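Local coordinates for protein putative cytochrome C (Sinorhizobium meliloti, PDB 4PWA) that carries a covalently bound heme c and probably serves as an electron-transfer partner in bacterial sulfite oxidation, at residues 15-18 and 19-23; 49-52 and 53-57; 62-65 and 66-69. All coordinates share one frame; numbering follows the deposited sequence.

Contact 1 (15-18 and 19-23); sequences ERSE and PQCAL. With HEC (heme c), chain E.
S17 OG is held by two hydrogen bonds: it accepts the backbone N-H of C21 (C21 N to S17 OG 3.0 Å, N-H...O angle 153°) and donates its own proton to the carbonyl oxygen of I12, five residues back, on helix 4-16, linking that helix to the start of helix 21-24. A chi1 of 46° sets OG between the backbone N and the carbonyl carbon of S17, from where it meets C21 N.

C21 opens the CXXCH heme-attachment motif of c-type cytochromes, completed by C24 and the axial ligand H25. Its SG forms a thioether to heme CAB at 1.8 Å, and S17 OG sits 3.5 Å from the same sulfur.

Q20 closes the other side of the turn. Its chain bends at chi2 and carries the amide back over the helix terminus, where Q20 NE2 donates to E15 O at 3.2 Å. The donor lies 23° out of the carbonyl plane, so the bond is a slanted one, while Q20 CG rests 3.2 Å from S17 O. Replacing this glutamine by alanine would remove the amide and is likely to leave the E15 carbonyl without that donor.

P19 follows a cis peptide bond and touches the cofactor: P19 O lies 3.5 Å from heme methyl CMC, and the proline ring also lies against that methyl through CB and CG. E18 and P19 pack on E31 of the second subunit.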
ATOM      1  N   GLU A  15     -10.997  -3.263 -13.329  1.00 27.87           N
ATOM      2  CA  GLU A  15     -11.642  -4.566 -13.128  0.50 28.93           C
ATOM      3  C   GLU A  15     -11.211  -5.638 -14.121  1.00 28.73           C
ATOM      4  O   GLU A  15     -10.817  -6.717 -13.725  1.00 29.47           O
ATOM      5  CB  GLU A  15     -13.163  -4.404 -13.171  0.50 30.22           C
ATOM      6  CG  GLU A  15     -13.726  -3.629 -11.991  0.50 31.65           C
ATOM      7  CD  GLU A  15     -13.631  -4.407 -10.690  0.50 33.38           C
ATOM      8  OE1 GLU A  15     -14.531  -5.231 -10.420  0.50 35.47           O
ATOM      9  OE2 GLU A  15     -12.655  -4.194  -9.939  0.50 33.61           O
ATOM     10  N   ARG A  16     -11.263  -5.344 -15.408  1.00 28.57           N
ATOM     11  CA  ARG A  16     -11.037  -6.394 -16.430  1.00 28.79           C
ATOM     12  C   ARG A  16      -9.590  -6.865 -16.599  1.00 28.11           C
ATOM     13  O   ARG A  16      -9.353  -8.044 -16.877  1.00 28.90           O
ATOM     14  CB  ARG A  16     -11.542  -5.930 -17.789  1.00 28.99           C
ATOM     15  CG  ARG A  16     -12.974  -5.449 -17.794  1.00 29.74           C
ATOM     16  CD  ARG A  16     -13.437  -5.324 -19.231  1.00 30.11           C
ATOM     17  NE  ARG A  16     -14.772  -4.789 -19.343  1.00 30.55           N
ATOM     18  CZ  ARG A  16     -15.400  -4.583 -20.492  1.00 31.57           C
ATOM     19  NH1 ARG A  16     -14.801  -4.861 -21.642  1.00 31.81           N
ATOM     20  NH2 ARG A  16     -16.634  -4.093 -20.489  1.00 32.33           N
ATOM     21  N   SER A  17      -8.634  -5.952 -16.460  1.00 26.96           N
ATOM     22  CA  SER A  17      -7.223  -6.288 -16.639  1.00 26.78           C
ATOM     23  C   SER A  17      -6.749  -7.310 -15.622  1.00 27.39           C
ATOM     24  O   SER A  17      -7.215  -7.325 -14.497  1.00 27.91           O
ATOM     25  CB  SER A  17      -6.355  -5.031 -16.547  1.00 25.78           C
ATOM     26  OG  SER A  17      -6.723  -4.223 -15.443  1.00 25.20           O
ATOM     27  N   GLU A  18      -5.822  -8.164 -16.029  1.00 28.23           N
ATOM     28  CA  GLU A  18      -5.284  -9.202 -15.150  1.00 29.48           C
ATOM     29  C   GLU A  18      -3.751  -9.205 -15.253  1.00 29.08           C
ATOM     30  O   GLU A  18      -3.209  -9.463 -16.337  1.00 29.44           O
ATOM     31  CB  GLU A  18      -5.841 -10.578 -15.540  1.00 31.19           C
ATOM     32  CG  GLU A  18      -7.284 -10.802 -15.063  1.00 34.36           C
ATOM     33  CD  GLU A  18      -7.835 -12.191 -15.363  1.00 38.57           C
ATOM     34  OE1 GLU A  18      -7.041 -13.158 -15.480  1.00 41.83           O
ATOM     35  OE2 GLU A  18      -9.080 -12.312 -15.480  1.00 41.07           O
ATOM     36  N   PRO A  19      -3.052  -8.849 -14.156  1.00 28.14           N
ATOM     37  CA  PRO A  19      -3.589  -8.275 -12.920  1.00 27.41           C
ATOM     38  C   PRO A  19      -4.140  -6.899 -13.236  1.00 26.11           C
ATOM     39  O   PRO A  19      -3.848  -6.370 -14.300  1.00 25.23           O
ATOM     40  CB  PRO A  19      -2.360  -8.183 -12.005  1.00 27.65           C
ATOM     41  CG  PRO A  19      -1.328  -9.063 -12.643  1.00 28.68           C
ATOM     42  CD  PRO A  19      -1.591  -8.989 -14.097  1.00 28.59           C
ATOM     43  N   GLN A  20      -4.936  -6.324 -12.349  1.00 26.05           N
ATOM     44  CA  GLN A  20      -5.548  -5.011 -12.630  1.00 25.59           C
ATOM     45  C   GLN A  20      -4.509  -3.871 -12.649  1.00 24.13           C
ATOM     46  O   GLN A  20      -3.617  -3.834 -11.818  1.00 22.94           O
ATOM     47  CB  GLN A  20      -6.670  -4.731 -11.633  1.00 26.33           C
ATOM     48  CG  GLN A  20      -7.895  -5.589 -11.903  1.00 29.51           C
ATOM     49  CD  GLN A  20      -8.470  -6.276 -10.689  1.00 32.53           C
ATOM     50  OE1 GLN A  20      -8.135  -5.953  -9.553  1.00 36.25           O
ATOM     51  NE2 GLN A  20      -9.358  -7.229 -10.927  1.00 34.64           N
ATOM     52  N   CYS A  21      -4.618  -2.973 -13.630  1.00 23.51           N
ATOM     53  CA  CYS A  21      -3.696  -1.837 -13.738  1.00 22.85           C
ATOM     54  C   CYS A  21      -3.663  -1.051 -12.446  1.00 22.54           C
ATOM     55  O   CYS A  21      -2.591  -0.642 -12.007  1.00 22.04           O
ATOM     56  CB  CYS A  21      -4.106  -0.867 -14.850  1.00 22.98           C
ATOM     57  SG  CYS A  21      -4.577  -1.597 -16.396  1.00 23.73           S
ATOM     58  N   ALA A  22      -4.846  -0.851 -11.851  1.00 22.74           N
ATOM     59  CA  ALA A  22      -5.010  -0.081 -10.607  1.00 22.93           C
ATOM     60  C   ALA A  22      -4.229  -0.643  -9.430  1.00 23.29           C
ATOM     61  O   ALA A  22      -3.892   0.102  -8.513  1.00 23.67           O
ATOM     62  CB  ALA A  22      -6.502   0.041 -10.221  1.00 22.90           C
ATOM     63  N   LEU A  23      -3.972  -1.948  -9.429  1.00 23.60           N
ATOM     64  CA  LEU A  23      -3.199  -2.567  -8.345  1.00 24.52           C
ATOM     65  C   LEU A  23      -1.713  -2.211  -8.426  1.00 24.06           C
ATOM     66  O   LEU A  23      -1.036  -2.158  -7.406  1.00 25.19           O
ATOM     67  CB  LEU A  23      -3.373  -4.096  -8.331  1.00 25.35           C
ATOM     68  CG  LEU A  23      -4.760  -4.661  -7.982  1.00 27.00           C
ATOM     69  CD1 LEU A  23      -4.784  -6.209  -8.008  1.00 29.26           C
ATOM     70  CD2 LEU A  23      -5.220  -4.164  -6.641  1.00 28.59           C
TER
HETATM   71 FE   HEC E 201       2.126  -0.999 -16.075  1.00 19.58          FE
HETATM   72  CHA HEC E 201       5.047   0.530 -16.933  1.00 19.97           C
HETATM   73  CHB HEC E 201       0.383   1.097 -18.049  1.00 20.25           C
HETATM   74  CHC HEC E 201      -0.642  -2.908 -15.580  1.00 21.15           C
HETATM   75  CHD HEC E 201       3.657  -2.612 -13.513  1.00 20.93           C
HETATM   76  NA  HEC E 201       2.623   0.488 -17.298  1.00 19.81           N
HETATM   77  C1A HEC E 201       3.882   1.025 -17.461  1.00 20.40           C
HETATM   78  C2A HEC E 201       3.775   2.187 -18.322  1.00 21.45           C
HETATM   79  C3A HEC E 201       2.493   2.362 -18.623  1.00 20.25           C
HETATM   80  C4A HEC E 201       1.739   1.300 -17.971  1.00 20.67           C
HETATM   81  CMA HEC E 201       1.928   3.491 -19.499  1.00 19.21           C
HETATM   82  CAA HEC E 201       4.957   3.067 -18.780  1.00 21.69           C
HETATM   83  CBA HEC E 201       5.682   2.311 -19.883  1.00 23.18           C
HETATM   84  CGA HEC E 201       6.774   3.150 -20.501  1.00 25.31           C
HETATM   85  O1A HEC E 201       6.749   3.313 -21.747  1.00 25.75           O
HETATM   86  O2A HEC E 201       7.669   3.660 -19.765  1.00 26.75           O
HETATM   87  NB  HEC E 201       0.255  -0.918 -16.694  1.00 19.86           N
HETATM   88  C1B HEC E 201      -0.276  -0.006 -17.572  1.00 20.13           C
HETATM   89  C2B HEC E 201      -1.601  -0.451 -17.943  1.00 20.21           C
HETATM   90  C3B HEC E 201      -1.891  -1.525 -17.228  1.00 20.58           C
HETATM   91  C4B HEC E 201      -0.723  -1.864 -16.457  1.00 21.13           C
HETATM   92  CMB HEC E 201      -2.605   0.303 -18.841  1.00 20.61           C
HETATM   93  CAB HEC E 201      -3.205  -2.333 -17.271  1.00 20.18           C
HETATM   94  CBB HEC E 201      -3.401  -3.058 -18.612  1.00 21.28           C
HETATM   95  NC  HEC E 201       1.600  -2.447 -14.759  1.00 19.21           N
HETATM   96  C1C HEC E 201       0.426  -3.164 -14.752  1.00 20.68           C
HETATM   97  C2C HEC E 201       0.596  -4.378 -13.980  1.00 18.90           C
HETATM   98  C3C HEC E 201       1.693  -4.177 -13.226  1.00 19.89           C
HETATM   99  C4C HEC E 201       2.393  -3.032 -13.818  1.00 20.72           C
HETATM  100  CMC HEC E 201      -0.640  -5.187 -13.550  1.00 16.82           C
HETATM  101  CAC HEC E 201       2.304  -5.028 -12.069  1.00 19.42           C
HETATM  102  CBC HEC E 201       1.897  -6.483 -11.754  1.00 18.48           C
HETATM  103  ND  HEC E 201       4.042  -1.025 -15.346  1.00 19.35           N
HETATM  104  C1D HEC E 201       4.452  -1.789 -14.266  1.00 19.83           C
HETATM  105  C2D HEC E 201       5.865  -1.606 -14.033  1.00 17.51           C
HETATM  106  C3D HEC E 201       6.318  -0.625 -15.100  1.00 18.77           C
HETATM  107  C4D HEC E 201       5.119  -0.312 -15.856  1.00 19.84           C
HETATM  108  CMD HEC E 201       6.719  -2.254 -12.927  1.00 17.12           C
HETATM  109  CAD HEC E 201       7.748  -0.074 -15.302  1.00 19.51           C
HETATM  110  CBD HEC E 201       8.359  -0.710 -16.538  1.00 19.14           C
HETATM  111  CGD HEC E 201       9.829  -0.381 -16.603  1.00 21.12           C
HETATM  112  O1D HEC E 201      10.160   0.758 -17.029  1.00 20.71           O
HETATM  113  O2D HEC E 201      10.661  -1.269 -16.248  1.00 22.81           O

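Contact 2 (49-52 and 53-57); sequences RVNT and AVTNG. With HEC (heme c), chain E.
R49 meets one heme propionate with two hydrogen bonds from one edge of its guanidinium. R49 NE donates to heme O1A at 2.8 Å, almost straight at 176° and in the guanidinium plane. The second bond, from R49 NH2 to heme O2A, is also 2.8 Å long but more bent, at 155°. The chain is extended from CG to NE, with CG anti to the backbone N (chi1 -174°), which brings the NE/NH2 edge up to the carboxylate. The paired bonds fix the rotation of the carboxylate and would be expected to offset its negative charge.

Apolar contacts line the helix face turned to the porphyrin. V50 and V54 lie side by side, pointing the same way, V50 CG1 being 4.0 Å from V54 CG2, and both reach heme methyl CMB, V54 CG2 more closely at 3.3 Å. A53 CB touches the propionate chain itself, 3.9 Å from heme CBA.

Along the backbone, the bonds A53 N to R49 O, V54 N to V50 O and N56 N to T52 O follow helical i to i+4 spacing. N51 O accepts T55 N at 2.9 Å, and T55 OG1 lies within reach of both N51 O and N51 OD1.

N51 and T55 pack on I72 of helix 69-82. Helix 47-56 thus forms a wall of the heme pocket ahead of the axial ligand M61, as in small class I cytochromes c.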
ATOM      1  N   ARG A  49       2.065   5.052 -26.297  1.00 33.41           N
ATOM      2  CA  ARG A  49       2.992   4.571 -25.272  1.00 32.03           C
ATOM      3  C   ARG A  49       2.314   3.555 -24.356  1.00 29.52           C
ATOM      4  O   ARG A  49       2.919   2.539 -23.993  1.00 28.87           O
ATOM      5  CB  ARG A  49       3.548   5.739 -24.451  1.00 31.77           C
ATOM      6  CG  ARG A  49       4.626   5.334 -23.461  1.00 31.61           C
ATOM      7  CD  ARG A  49       5.276   6.537 -22.773  1.00 32.17           C
ATOM      8  NE  ARG A  49       6.311   6.095 -21.841  1.00 32.27           N
ATOM      9  CZ  ARG A  49       7.053   6.898 -21.086  1.00 33.21           C
ATOM     10  NH1 ARG A  49       6.903   8.218 -21.144  1.00 34.30           N
ATOM     11  NH2 ARG A  49       7.970   6.374 -20.276  1.00 32.27           N
ATOM     12  N   VAL A  50       1.059   3.825 -24.001  1.00 28.19           N
ATOM     13  CA  VAL A  50       0.282   2.894 -23.185  1.00 25.95           C
ATOM     14  C   VAL A  50       0.027   1.598 -23.944  1.00 26.28           C
ATOM     15  O   VAL A  50       0.273   0.506 -23.418  1.00 25.13           O
ATOM     16  CB  VAL A  50      -1.078   3.482 -22.735  1.00 25.70           C
ATOM     17  CG1 VAL A  50      -1.850   2.453 -21.890  1.00 23.91           C
ATOM     18  CG2 VAL A  50      -0.890   4.791 -21.949  1.00 23.94           C
ATOM     19  N   ASN A  51      -0.471   1.733 -25.176  1.00 27.43           N
ATOM     20  CA  ASN A  51      -0.838   0.596 -25.998  1.00 28.11           C
ATOM     21  C   ASN A  51       0.373  -0.329 -26.165  1.00 28.74           C
ATOM     22  O   ASN A  51       0.280  -1.543 -25.981  1.00 28.37           O
ATOM     23  CB  ASN A  51      -1.350   1.099 -27.351  1.00 30.56           C
ATOM     24  CG  ASN A  51      -1.970  -0.004 -28.211  1.00 31.56           C
ATOM     25  OD1 ASN A  51      -1.466  -1.126 -28.268  1.00 32.65           O
ATOM     26  ND2 ASN A  51      -3.063   0.325 -28.892  1.00 31.09           N
ATOM     27  N   THR A  52       1.520   0.249 -26.500  1.00 29.37           N
ATOM     28  CA  THR A  52       2.728  -0.538 -26.633  1.00 30.28           C
ATOM     29  C   THR A  52       3.108  -1.262 -25.349  1.00 28.56           C
ATOM     30  O   THR A  52       3.569  -2.409 -25.395  1.00 29.26           O
ATOM     31  CB  THR A  52       3.905   0.321 -27.079  1.00 31.69           C
ATOM     32  OG1 THR A  52       3.585   0.924 -28.333  1.00 33.85           O
ATOM     33  CG2 THR A  52       5.156  -0.541 -27.247  1.00 33.35           C
ATOM     34  N   ALA A  53       2.931  -0.594 -24.211  1.00 26.49           N
ATOM     35  CA  ALA A  53       3.342  -1.157 -22.921  1.00 25.06           C
ATOM     36  C   ALA A  53       2.455  -2.325 -22.534  1.00 24.08           C
ATOM     37  O   ALA A  53       2.931  -3.391 -22.153  1.00 23.73           O
ATOM     38  CB  ALA A  53       3.317  -0.095 -21.847  1.00 23.45           C
ATOM     39  N   VAL A  54       1.154  -2.122 -22.652  1.00 24.16           N
ATOM     40  CA  VAL A  54       0.180  -3.177 -22.365  1.00 23.70           C
ATOM     41  C   VAL A  54       0.350  -4.367 -23.298  1.00 25.62           C
ATOM     42  O   VAL A  54       0.303  -5.513 -22.859  1.00 26.11           O
ATOM     43  CB  VAL A  54      -1.257  -2.623 -22.456  1.00 23.64           C
ATOM     44  CG1 VAL A  54      -2.297  -3.724 -22.233  1.00 21.15           C
ATOM     45  CG2 VAL A  54      -1.443  -1.464 -21.430  1.00 20.93           C
ATOM     46  N   THR A  55       0.556  -4.096 -24.584  1.00 27.57           N
ATOM     47  CA  THR A  55       0.634  -5.139 -25.599  1.00 29.40           C
ATOM     48  C   THR A  55       1.893  -6.003 -25.445  1.00 30.65           C
ATOM     49  O   THR A  55       1.816  -7.236 -25.472  1.00 31.55           O
ATOM     50  CB  THR A  55       0.579  -4.514 -27.007  1.00 31.42           C
ATOM     51  OG1 THR A  55      -0.638  -3.769 -27.146  1.00 31.55           O
ATOM     52  CG2 THR A  55       0.638  -5.568 -28.108  1.00 33.21           C
ATOM     53  N   ASN A  56       3.039  -5.365 -25.258  1.00 31.08           N
ATOM     54  CA  ASN A  56       4.320  -6.073 -25.277  1.00 32.89           C
ATOM     55  C   ASN A  56       4.880  -6.364 -23.899  1.00 31.97           C
ATOM     56  O   ASN A  56       5.754  -7.215 -23.742  1.00 32.85           O
ATOM     57  CB  ASN A  56       5.367  -5.241 -26.018  1.00 34.70           C
ATOM     58  CG  ASN A  56       4.976  -4.932 -27.447  1.00 37.38           C
ATOM     59  OD1 ASN A  56       4.071  -5.538 -28.006  1.00 39.14           O
ATOM     60  ND2 ASN A  56       5.676  -3.980 -28.048  1.00 40.81           N
ATOM     61  N   GLY A  57       4.391  -5.642 -22.900  1.00 30.17           N
ATOM     62  CA  GLY A  57       5.054  -5.609 -21.618  1.00 29.69           C
ATOM     63  C   GLY A  57       6.307  -4.764 -21.734  1.00 30.25           C
ATOM     64  O   GLY A  57       6.700  -4.349 -22.824  1.00 31.83           O
TER
HETATM   65 FE   HEC E 201       2.126  -0.999 -16.075  1.00 19.58          FE
HETATM   66  CHA HEC E 201       5.047   0.530 -16.933  1.00 19.97           C
HETATM   67  CHB HEC E 201       0.383   1.097 -18.049  1.00 20.25           C
HETATM   68  CHC HEC E 201      -0.642  -2.908 -15.580  1.00 21.15           C
HETATM   69  CHD HEC E 201       3.657  -2.612 -13.513  1.00 20.93           C
HETATM   70  NA  HEC E 201       2.623   0.488 -17.298  1.00 19.81           N
HETATM   71  C1A HEC E 201       3.882   1.025 -17.461  1.00 20.40           C
HETATM   72  C2A HEC E 201       3.775   2.187 -18.322  1.00 21.45           C
HETATM   73  C3A HEC E 201       2.493   2.362 -18.623  1.00 20.25           C
HETATM   74  C4A HEC E 201       1.739   1.300 -17.971  1.00 20.67           C
HETATM   75  CMA HEC E 201       1.928   3.491 -19.499  1.00 19.21           C
HETATM   76  CAA HEC E 201       4.957   3.067 -18.780  1.00 21.69           C
HETATM   77  CBA HEC E 201       5.682   2.311 -19.883  1.00 23.18           C
HETATM   78  CGA HEC E 201       6.774   3.150 -20.501  1.00 25.31           C
HETATM   79  O1A HEC E 201       6.749   3.313 -21.747  1.00 25.75           O
HETATM   80  O2A HEC E 201       7.669   3.660 -19.765  1.00 26.75           O
HETATM   81  NB  HEC E 201       0.255  -0.918 -16.694  1.00 19.86           N
HETATM   82  C1B HEC E 201      -0.276  -0.006 -17.572  1.00 20.13           C
HETATM   83  C2B HEC E 201      -1.601  -0.451 -17.943  1.00 20.21           C
HETATM   84  C3B HEC E 201      -1.891  -1.525 -17.228  1.00 20.58           C
HETATM   85  C4B HEC E 201      -0.723  -1.864 -16.457  1.00 21.13           C
HETATM   86  CMB HEC E 201      -2.605   0.303 -18.841  1.00 20.61           C
HETATM   87  CAB HEC E 201      -3.205  -2.333 -17.271  1.00 20.18           C
HETATM   88  CBB HEC E 201      -3.401  -3.058 -18.612  1.00 21.28           C
HETATM   89  NC  HEC E 201       1.600  -2.447 -14.759  1.00 19.21           N
HETATM   90  C1C HEC E 201       0.426  -3.164 -14.752  1.00 20.68           C
HETATM   91  C2C HEC E 201       0.596  -4.378 -13.980  1.00 18.90           C
HETATM   92  C3C HEC E 201       1.693  -4.177 -13.226  1.00 19.89           C
HETATM   93  C4C HEC E 201       2.393  -3.032 -13.818  1.00 20.72           C
HETATM   94  CMC HEC E 201      -0.640  -5.187 -13.550  1.00 16.82           C
HETATM   95  CAC HEC E 201       2.304  -5.028 -12.069  1.00 19.42           C
HETATM   96  CBC HEC E 201       1.897  -6.483 -11.754  1.00 18.48           C
HETATM   97  ND  HEC E 201       4.042  -1.025 -15.346  1.00 19.35           N
HETATM   98  C1D HEC E 201       4.452  -1.789 -14.266  1.00 19.83           C
HETATM   99  C2D HEC E 201       5.865  -1.606 -14.033  1.00 17.51           C
HETATM  100  C3D HEC E 201       6.318  -0.625 -15.100  1.00 18.77           C
HETATM  101  C4D HEC E 201       5.119  -0.312 -15.856  1.00 19.84           C
HETATM  102  CMD HEC E 201       6.719  -2.254 -12.927  1.00 17.12           C
HETATM  103  CAD HEC E 201       7.748  -0.074 -15.302  1.00 19.51           C
HETATM  104  CBD HEC E 201       8.359  -0.710 -16.538  1.00 19.14           C
HETATM  105  CGD HEC E 201       9.829  -0.381 -16.603  1.00 21.12           C
HETATM  106  O1D HEC E 201      10.160   0.758 -17.029  1.00 20.71           O
HETATM  107  O2D HEC E 201      10.661  -1.269 -16.248  1.00 22.81           O

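Contact 3 (62-65 and 66-69); sequences PANE and ILTD
The side chains of N64 and L67 cross at about a right angle in the loop that leads from the axial methionine M61 to the C-terminal helix of this cytochrome c fold. The carboxamide of N64 turns its oxygen and nitrogen to the main chain of L67 and meets it at two points. N64 OD1 accepts L67 N at 2.9 Å, in the carbonyl plane and on a lone pair (C=O...N angle 114°), while N64 ND2 donates to L67 O, also at 2.9 Å. The second bond is less flat, for L67 O lies 19° out of the amide plane. With its oxygen and nitrogen both engaged by the same residue, the amide is held against flipping, and the chain is pinched where E65 and I66 turn. CG of N64 stands anti to its own backbone nitrogen (chi1 169°), which swings the amide across the mouth of this turn.

L67 sends its isobutyl group inward, where it packs against I72 of helix 69-82 and comes within about 4 Å of the heme at the nearest atoms. N64 also lies against I72, so both residues lean on that helix. E65 and I66 form the solvent-exposed bend between them.

Directly after L67, T68 is the N-cap of helix 69-82: its side chain caps a backbone N-H of the first turn, and E71 OE1 accepts T68 N in return, consistent with a capping box. Between the two side chains, L67 CB lies 3.2 Å from N64 OD1, beside the bonded L67 N.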
ATOM      1  N   PRO A  62       4.165  -7.342 -16.992  1.00 27.85           N
ATOM      2  CA  PRO A  62       3.806  -8.395 -17.925  1.00 28.63           C
ATOM      3  C   PRO A  62       3.060  -7.865 -19.152  1.00 28.42           C
ATOM      4  O   PRO A  62       2.437  -6.810 -19.098  1.00 26.55           O
ATOM      5  CB  PRO A  62       2.897  -9.306 -17.085  1.00 28.85           C
ATOM      6  CG  PRO A  62       2.260  -8.389 -16.101  1.00 27.37           C
ATOM      7  CD  PRO A  62       3.266  -7.305 -15.821  1.00 26.95           C
ATOM      8  N   ALA A  63       3.176  -8.600 -20.255  1.00 30.25           N
ATOM      9  CA  ALA A  63       2.404  -8.355 -21.462  1.00 31.18           C
ATOM     10  C   ALA A  63       0.973  -8.867 -21.267  1.00 31.33           C
ATOM     11  O   ALA A  63       0.733  -9.831 -20.525  1.00 31.71           O
ATOM     12  CB  ALA A  63       3.054  -9.066 -22.657  1.00 32.62           C
ATOM     13  N   ASN A  64       0.035  -8.236 -21.958  1.00 31.51           N
ATOM     14  CA  ASN A  64      -1.351  -8.656 -21.917  1.00 31.82           C
ATOM     15  C   ASN A  64      -1.543 -10.064 -22.458  1.00 33.62           C
ATOM     16  O   ASN A  64      -0.803 -10.503 -23.347  1.00 34.82           O
ATOM     17  CB  ASN A  64      -2.215  -7.680 -22.716  1.00 32.09           C
ATOM     18  CG  ASN A  64      -3.617  -8.194 -22.927  1.00 32.55           C
ATOM     19  OD1 ASN A  64      -4.377  -8.311 -21.976  1.00 33.40           O
ATOM     20  ND2 ASN A  64      -3.960  -8.532 -24.174  1.00 33.28           N
ATOM     21  N   GLU A  65      -2.521 -10.777 -21.894  1.00 34.26           N
ATOM     22  CA  GLU A  65      -2.993 -12.037 -22.475  1.00 36.42           C
ATOM     23  C   GLU A  65      -4.494 -12.064 -22.710  1.00 35.75           C
ATOM     24  O   GLU A  65      -4.937 -12.697 -23.656  1.00 37.63           O
ATOM     25  CB  GLU A  65      -2.613 -13.241 -21.612  1.00 37.47           C
ATOM     26  CG  GLU A  65      -1.118 -13.383 -21.333  1.00 41.83           C
ATOM     27  CD  GLU A  65      -0.283 -13.790 -22.560  1.00 48.03           C
ATOM     28  OE1 GLU A  65      -0.643 -14.795 -23.233  1.00 52.84           O
ATOM     29  OE2 GLU A  65       0.750 -13.116 -22.832  1.00 50.29           O
ATOM     30  N   ILE A  66      -5.290 -11.410 -21.873  1.00 34.15           N
ATOM     31  CA  ILE A  66      -6.741 -11.623 -21.939  1.00 34.17           C
ATOM     32  C   ILE A  66      -7.522 -10.526 -22.665  1.00 33.46           C
ATOM     33  O   ILE A  66      -8.591 -10.789 -23.204  1.00 34.11           O
ATOM     34  CB  ILE A  66      -7.361 -11.856 -20.537  1.00 33.88           C
ATOM     35  CG1 ILE A  66      -7.241 -10.611 -19.664  1.00 33.01           C
ATOM     36  CG2 ILE A  66      -6.715 -13.061 -19.855  1.00 34.73           C
ATOM     37  CD1 ILE A  66      -8.059 -10.709 -18.427  1.00 34.85           C
ATOM     38  N   LEU A  67      -6.998  -9.306 -22.667  1.00 31.94           N
ATOM     39  CA  LEU A  67      -7.697  -8.178 -23.279  1.00 31.76           C
ATOM     40  C   LEU A  67      -7.670  -8.293 -24.792  1.00 32.77           C
ATOM     41  O   LEU A  67      -6.639  -8.635 -25.371  1.00 33.21           O
ATOM     42  CB  LEU A  67      -7.067  -6.844 -22.853  1.00 30.50           C
ATOM     43  CG  LEU A  67      -7.520  -6.121 -21.571  1.00 29.62           C
ATOM     44  CD1 LEU A  67      -8.141  -7.028 -20.531  1.00 28.93           C
ATOM     45  CD2 LEU A  67      -6.353  -5.332 -20.975  1.00 26.48           C
ATOM     46  N   THR A  68      -8.809  -8.014 -25.422  1.00 33.36           N
ATOM     47  CA  THR A  68      -8.888  -7.929 -26.879  1.00 34.82           C
ATOM     48  C   THR A  68      -8.173  -6.669 -27.320  1.00 34.74           C
ATOM     49  O   THR A  68      -7.883  -5.797 -26.506  1.00 32.96           O
ATOM     50  CB  THR A  68     -10.329  -7.813 -27.387  1.00 35.90           C
ATOM     51  OG1 THR A  68     -10.917  -6.599 -26.897  1.00 34.47           O
ATOM     52  CG2 THR A  68     -11.162  -9.008 -26.965  1.00 36.23           C
ATOM     53  N   ASP A  69      -7.916  -6.565 -28.613  1.00 36.74           N
ATOM     54  CA  ASP A  69      -7.196  -5.426 -29.141  1.00 37.68           C
ATOM     55  C   ASP A  69      -7.964  -4.118 -28.917  1.00 37.39           C
ATOM     56  O   ASP A  69      -7.353  -3.112 -28.538  1.00 36.43           O
ATOM     57  CB  ASP A  69      -6.825  -5.652 -30.612  1.00 40.18           C
ATOM     58  CG  ASP A  69      -5.729  -6.725 -30.784  1.00 42.04           C
ATOM     59  OD1 ASP A  69      -5.165  -7.190 -29.766  1.00 41.76           O
ATOM     60  OD2 ASP A  69      -5.428  -7.107 -31.940  1.00 46.63           O
TER

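In the fold
From the N terminus, contact 1 (15-23) closes the tight turn between helix 4-16 and the short helix 21-24 that carries the heme attachment. Contact 2 (49-57) lies within helix 47-56, and contact 3 (62-69) closes the loop that leads into helix 69-82. The three follow in series, none nesting or crossing. Contacts 1 and 2 do not touch, their nearest atoms being about 6 Å apart, but both reach the heme. Contact 3 bridges them: a probable hydrogen bond joins its N64 N to V54 O of contact 2, and I66 CD1 packs on R16 O of contact 1.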